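Local coordinates for hypothetical protein Atu1826 (Agrobacterium tumefaciens, PDB 2I3D) that is of unknown function but, as a putative alpha/beta hydrolase related to the S15 peptidases, probably hydrolyses a substrate not yet identified, at residues L172-D177 / G223-Y228; I49-H54 / T81-N86. One frame throughout, in Å; residues are numbered along the deposited sequence. Where two conformers were deposited one is given.

Contact 1 of 2, residues L172-D177 / G223-Y228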
loop_
_atom_site.group_PDB
_atom_site.type_symbol
_atom_site.label_atom_id
_atom_site.label_comp_id
_atom_site.label_asym_id
_atom_site.label_seq_id
_atom_site.Cartn_x
_atom_site.Cartn_y
_atom_site.Cartn_z
ATOM N N LEU B 172 -14.026 -8.467 -14.516
ATOM C CA LEU B 172 -13.504 -7.109 -14.723
ATOM C C LEU B 172 -11.976 -7.149 -14.778
ATOM O O LEU B 172 -11.338 -7.747 -13.891
ATOM C CB LEU B 172 -13.937 -6.262 -13.517
ATOM C CG LEU B 172 -13.319 -4.850 -13.457
ATOM C CD1 LEU B 172 -13.829 -3.959 -14.572
ATOM C CD2 LEU B 172 -13.606 -4.232 -12.109
ATOM N N ILE B 173 -11.404 -6.483 -15.788
ATOM C CA ILE B 173 -9.962 -6.257 -15.844
ATOM C C ILE B 173 -9.834 -4.754 -15.828
ATOM O O ILE B 173 -10.477 -4.054 -16.632
ATOM C CB ILE B 173 -9.320 -6.889 -17.094
ATOM C CG1 ILE B 173 -9.423 -8.410 -16.998
ATOM C CG2 ILE B 173 -7.875 -6.450 -17.240
ATOM C CD1 ILE B 173 -8.904 -9.184 -18.211
ATOM N N ILE B 174 -9.004 -4.239 -14.905
ATOM C CA ILE B 174 -8.868 -2.786 -14.815
ATOM C C ILE B 174 -7.390 -2.438 -14.670
ATOM O O ILE B 174 -6.668 -3.069 -13.895
ATOM C CB ILE B 174 -9.803 -2.187 -13.692
ATOM C CG1 ILE B 174 -9.661 -0.686 -13.551
ATOM C CG2 ILE B 174 -9.563 -2.953 -12.355
ATOM C CD1 ILE B 174 -11.007 -0.157 -12.930
ATOM N N ASN B 175 -6.932 -1.485 -15.476
ATOM C CA ASN B 175 -5.487 -1.139 -15.522
ATOM C C ASN B 175 -5.374 0.327 -15.843
ATOM O O ASN B 175 -6.330 0.935 -16.331
ATOM C CB ASN B 175 -4.687 -1.975 -16.546
ATOM C CG ASN B 175 -5.122 -1.711 -18.022
ATOM O OD1 ASN B 175 -4.310 -1.336 -18.895
ATOM N ND2 ASN B 175 -6.398 -1.935 -18.299
ATOM N N GLY B 176 -4.228 0.892 -15.542
ATOM C CA GLY B 176 -4.007 2.311 -15.849
ATOM C C GLY B 176 -3.189 2.572 -17.103
ATOM O O GLY B 176 -2.289 1.807 -17.450
ATOM N N ASP B 177 -3.407 3.736 -17.719
ATOM C CA ASP B 177 -2.699 4.029 -18.974
ATOM C C ASP B 177 -1.318 4.642 -18.711
ATOM O O ASP B 177 -0.578 4.944 -19.665
ATOM C CB ASP B 177 -3.531 4.899 -19.941
ATOM C CG ASP B 177 -3.783 6.303 -19.420
ATOM O OD1 ASP B 177 -3.152 6.732 -18.414
ATOM O OD2 ASP B 177 -4.615 7.011 -20.055
ATOM N N GLY B 223 -14.265 2.975 -7.162
ATOM C CA GLY B 223 -15.582 3.315 -7.735
ATOM C C GLY B 223 -15.951 2.438 -8.908
ATOM O O GLY B 223 -17.088 1.998 -9.042
ATOM N N GLU B 224 -14.976 2.175 -9.766
ATOM C CA GLU B 224 -15.211 1.303 -10.931
ATOM C C GLU B 224 -15.441 -0.131 -10.480
ATOM O O GLU B 224 -16.351 -0.790 -10.996
ATOM C CB GLU B 224 -14.029 1.368 -11.890
ATOM C CG GLU B 224 -13.854 2.763 -12.575
ATOM C CD GLU B 224 -14.827 3.037 -13.719
ATOM O OE1 GLU B 224 -15.675 2.186 -14.063
ATOM O OE2 GLU B 224 -14.691 4.130 -14.308
ATOM N N CYS B 225 -14.640 -0.607 -9.516
ATOM C CA CYS B 225 -14.879 -1.959 -8.943
ATOM C C CYS B 225 -16.285 -2.078 -8.286
ATOM O O CYS B 225 -16.988 -3.052 -8.498
ATOM C CB CYS B 225 -13.788 -2.299 -7.927
ATOM S SG CYS B 225 -12.172 -2.481 -8.741
ATOM N N GLU B 226 -16.665 -1.061 -7.505
ATOM C CA GLU B 226 -17.987 -1.027 -6.874
ATOM C C GLU B 226 -19.134 -1.076 -7.911
ATOM O O GLU B 226 -20.025 -1.914 -7.813
ATOM C CB GLU B 226 -18.102 0.199 -5.970
ATOM C CG GLU B 226 -19.391 0.318 -5.261
ATOM C CD GLU B 226 -19.449 1.615 -4.423
ATOM O OE1 GLU B 226 -18.807 2.649 -4.807
ATOM O OE2 GLU B 226 -20.145 1.586 -3.380
ATOM N N ASP B 227 -19.040 -0.221 -8.925
ATOM C CA ASP B 227 -20.054 -0.153 -9.988
ATOM C C ASP B 227 -20.142 -1.485 -10.696
ATOM O O ASP B 227 -21.236 -1.965 -10.978
ATOM C CB ASP B 227 -19.734 0.941 -11.009
ATOM C CG ASP B 227 -19.805 2.346 -10.430
ATOM O OD1 ASP B 227 -20.311 2.532 -9.302
ATOM O OD2 ASP B 227 -19.351 3.274 -11.118
ATOM N N TYR B 228 -18.995 -2.111 -10.943
ATOM C CA TYR B 228 -19.008 -3.385 -11.670
ATOM C C TYR B 228 -19.742 -4.460 -10.817
ATOM O O TYR B 228 -20.579 -5.225 -11.298
ATOM C CB TYR B 228 -17.579 -3.851 -11.982
ATOM C CG TYR B 228 -17.597 -5.149 -12.745
ATOM C CD1 TYR B 228 -18.039 -5.172 -14.091
ATOM C CD2 TYR B 228 -17.254 -6.353 -12.109
ATOM C CE1 TYR B 228 -18.080 -6.361 -14.806
ATOM C CE2 TYR B 228 -17.311 -7.566 -12.776
ATOM C CZ TYR B 228 -17.741 -7.576 -14.122
ATOM O OH TYR B 228 -17.807 -8.783 -14.767
#
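Tyr228 N reaches Glu224 O at 3.0 Å, the backbone bond of one helical turn, a spacing that puts both residues on the same side of helix 218-233, the one that meets strand 171-176. Across the interface the union is apolar, and it illustrates how a strand can offer every second side chain to a covering helix. Leu172 lays its CB over one face of the Tyr228 ring, 3.7 Å from the ring centroid and 17° off the normal, a CH-pi contact shifted a little toward the CD2 rim. Because its CG stands opposite the backbone N (chi1 172°), the leucine slides past the tyrosine in the opposite direction, bringing CD2 to 4.0 Å from Tyr228 CB. The same methyl lies 4.1 Å from Cys225 SG, so that it touches two helix residues. Two positions on, Ile174 sends CD1 against the stem of Glu224, touching Glu224 CB at 3.5 Å, while the glutamate chain bends at chi2 and its carboxylate makes a long, weak ion pair with Arg205. The hydroxyl of Tyr228 is hydrogen-bonded to Arg232, a turn further along the helix. The axes of 172-176 and 223-228 run almost antiparallel, at 169°, and approach to 10.2 Å. Such a late helix covering one face of the sheet near its 202-207 edge is characteristic of the alpha/beta hydrolase fold.

Contact 2 of 2, residues I49-H54 / T81-N86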
loop_
_atom_site.group_PDB
_atom_site.type_symbol
_atom_site.label_atom_id
_atom_site.label_comp_id
_atom_site.label_asym_id
_atom_site.label_seq_id
_atom_site.Cartn_x
_atom_site.Cartn_y
_atom_site.Cartn_z
ATOM N N ILE B 49 -18.798 -16.490 -1.385
ATOM C CA ILE B 49 -17.462 -16.253 -0.835
ATOM C C ILE B 49 -16.626 -15.359 -1.771
ATOM O O ILE B 49 -16.626 -15.531 -2.982
ATOM C CB ILE B 49 -16.718 -17.574 -0.576
ATOM C CG1 ILE B 49 -17.438 -18.344 0.555
ATOM C CG2 ILE B 49 -15.256 -17.333 -0.175
ATOM C CD1 ILE B 49 -17.167 -19.846 0.587
ATOM N N ALA B 50 -15.878 -14.442 -1.177
ATOM C CA ALA B 50 -14.932 -13.651 -1.957
ATOM C C ALA B 50 -13.532 -13.871 -1.378
ATOM O O ALA B 50 -13.357 -13.773 -0.160
ATOM C CB ALA B 50 -15.300 -12.170 -1.924
ATOM N N ILE B 51 -12.561 -14.191 -2.230
ATOM C CA ILE B 51 -11.150 -14.347 -1.829
ATOM C C ILE B 51 -10.355 -13.218 -2.495
ATOM O O ILE B 51 -10.478 -13.020 -3.726
ATOM C CB ILE B 51 -10.571 -15.702 -2.333
ATOM C CG1 ILE B 51 -11.463 -16.876 -1.852
ATOM C CG2 ILE B 51 -9.141 -15.901 -1.887
ATOM C CD1 ILE B 51 -11.506 -17.147 -0.315
ATOM N N ILE B 52 -9.534 -12.525 -1.715
ATOM C CA ILE B 52 -8.789 -11.352 -2.213
ATOM C C ILE B 52 -7.287 -11.646 -2.149
ATOM O O ILE B 52 -6.789 -12.028 -1.049
ATOM C CB ILE B 52 -9.092 -10.071 -1.360
ATOM C CG1 ILE B 52 -10.570 -10.010 -0.947
ATOM C CG2 ILE B 52 -8.601 -8.810 -2.117
ATOM C CD1 ILE B 52 -11.563 -9.867 -2.099
ATOM N N LEU B 53 -6.578 -11.456 -3.281
ATOM C CA LEU B 53 -5.183 -11.884 -3.436
ATOM C C LEU B 53 -4.258 -10.700 -3.688
ATOM O O LEU B 53 -4.572 -9.830 -4.493
ATOM C CB LEU B 53 -5.069 -12.926 -4.579
ATOM C CG LEU B 53 -5.960 -14.157 -4.341
ATOM C CD1 LEU B 53 -6.014 -15.085 -5.573
ATOM C CD2 LEU B 53 -5.514 -14.892 -3.058
ATOM N N HIS B 54 -3.123 -10.660 -2.981
ATOM C CA HIS B 54 -2.263 -9.460 -2.985
ATOM C C HIS B 54 -1.083 -9.507 -3.990
ATOM O O HIS B 54 -0.808 -10.567 -4.599
ATOM C CB HIS B 54 -1.793 -9.170 -1.535
ATOM C CG HIS B 54 -0.792 -10.156 -1.006
ATOM N ND1 HIS B 54 0.517 -10.206 -1.433
ATOM C CD2 HIS B 54 -0.901 -11.081 -0.014
ATOM C CE1 HIS B 54 1.172 -11.131 -0.741
ATOM N NE2 HIS B 54 0.341 -11.665 0.135
ATOM N N THR B 81 -19.163 -13.525 2.271
ATOM C CA THR B 81 -18.191 -14.047 3.237
ATOM C C THR B 81 -16.828 -13.791 2.595
ATOM O O THR B 81 -16.577 -14.239 1.472
ATOM C CB THR B 81 -18.406 -15.552 3.463
ATOM O OG1 THR B 81 -19.607 -15.711 4.233
ATOM C CG2 THR B 81 -17.207 -16.205 4.178
ATOM N N THR B 82 -15.943 -13.099 3.302
ATOM C CA THR B 82 -14.762 -12.525 2.632
ATOM C C THR B 82 -13.492 -12.889 3.353
ATOM O O THR B 82 -13.435 -12.800 4.583
ATOM C CB THR B 82 -14.872 -10.937 2.450
ATOM O OG1 THR B 82 -16.176 -10.608 1.968
ATOM C CG2 THR B 82 -13.839 -10.404 1.473
ATOM N N LEU B 83 -12.466 -13.282 2.597
ATOM C CA LEU B 83 -11.152 -13.601 3.172
ATOM C C LEU B 83 -10.066 -12.930 2.350
ATOM O O LEU B 83 -10.078 -13.074 1.135
ATOM C CB LEU B 83 -10.922 -15.122 3.157
ATOM C CG LEU B 83 -9.550 -15.599 3.637
ATOM C CD1 LEU B 83 -9.403 -15.412 5.167
ATOM C CD2 LEU B 83 -9.349 -17.028 3.238
ATOM N N ARG B 84 -9.167 -12.170 2.982
ATOM C CA ARG B 84 -7.879 -11.846 2.387
ATOM C C ARG B 84 -6.819 -12.539 3.233
ATOM O O ARG B 84 -7.019 -12.799 4.422
ATOM C CB ARG B 84 -7.608 -10.338 2.313
ATOM C CG ARG B 84 -7.672 -9.602 3.694
ATOM C CD ARG B 84 -7.580 -8.074 3.473
ATOM N NE ARG B 84 -7.123 -7.363 4.669
ATOM C CZ ARG B 84 -7.907 -7.025 5.697
ATOM N NH1 ARG B 84 -9.203 -7.335 5.713
ATOM N NH2 ARG B 84 -7.380 -6.370 6.720
ATOM N N PHE B 85 -5.692 -12.857 2.630
ATOM C CA PHE B 85 -4.622 -13.513 3.404
ATOM C C PHE B 85 -3.246 -13.248 2.800
ATOM O O PHE B 85 -3.128 -12.858 1.645
ATOM C CB PHE B 85 -4.880 -15.036 3.457
ATOM C CG PHE B 85 -4.621 -15.750 2.149
ATOM C CD1 PHE B 85 -3.379 -16.352 1.912
ATOM C CD2 PHE B 85 -5.604 -15.785 1.141
ATOM C CE1 PHE B 85 -3.106 -16.976 0.689
ATOM C CE2 PHE B 85 -5.321 -16.411 -0.099
ATOM C CZ PHE B 85 -4.081 -17.004 -0.304
ATOM N N ASN B 86 -2.205 -13.486 3.606
ATOM C CA ASN B 86 -0.838 -13.313 3.171
ATOM C C ASN B 86 -0.342 -14.589 2.542
ATOM O O ASN B 86 -0.475 -15.667 3.140
ATOM C CB ASN B 86 0.047 -12.926 4.350
ATOM C CG ASN B 86 0.005 -11.442 4.637
ATOM O OD1 ASN B 86 -0.296 -10.621 3.742
ATOM N ND2 ASN B 86 0.346 -11.068 5.878
HETATM O O HOH W 1 -4.728 -10.799 0.333
HETATM O O HOH W 2 -2.978 -13.171 -1.235
#
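Ala50 and Thr82 face each other in neighbouring parallel strands, the two strands of a beta-alpha-beta unit whose connection is helix 66-77. Backbone bonds come first. Ala50 N donates to Thr81 O at 2.7 Å, Leu83 N returns to Ala50 O at 2.9 Å, and Ile52 N goes on to Leu83 O at 3.0 Å, so each strand donates and accepts in turn. Beyond this the strands part, Ile52 O and Phe85 N standing 3.9 Å apart. Two waters bridge the strands here: water 1 donates to both Ile52 O and Phe85 O, while water 2 joins His54 N to the same Phe85 O, which thus takes two water donors. Apolar contacts follow the sheet's two faces. On one, Ile51 CD1 rests 4.1 Å from Leu83 CB, their side chains alongside, and helix 101-117 covers Leu83 and Phe85; on the other, Thr82 CG2 touches Ala50 CB, against helix 66-77. At the far end the His54 ring, whose CG sits between the backbone N and the carbonyl carbon (chi1 71°), is turned nearly square to the Asn86 amide. Its NE2 is hydrogen-bonded to Phe87 N, and its edge meets the chain, with CD2 3.3 Å from Phe85 O.

From the N terminus, the chain first makes the hairpin strands 25-30 and 33-40, then enters contact 2 at 49-54 and closes it at 81-86 after one helical connection. Strands 124-129 and 146-152 follow, filling the sheet between strands 49-53 and 171-176; the turn after strand 124-129 bears a likely nucleophile elbow. Contact 1 opens at 172-177 and closes at 223-228, a longer excursion through helix 184-195 and edge strand 202-207. The two loops therefore stand in series, neither crossing nor enclosing the other. Their centres lie about 18 Å apart: contact 2 joins strand to strand within the sheet, contact 1 fastens a late helix onto it.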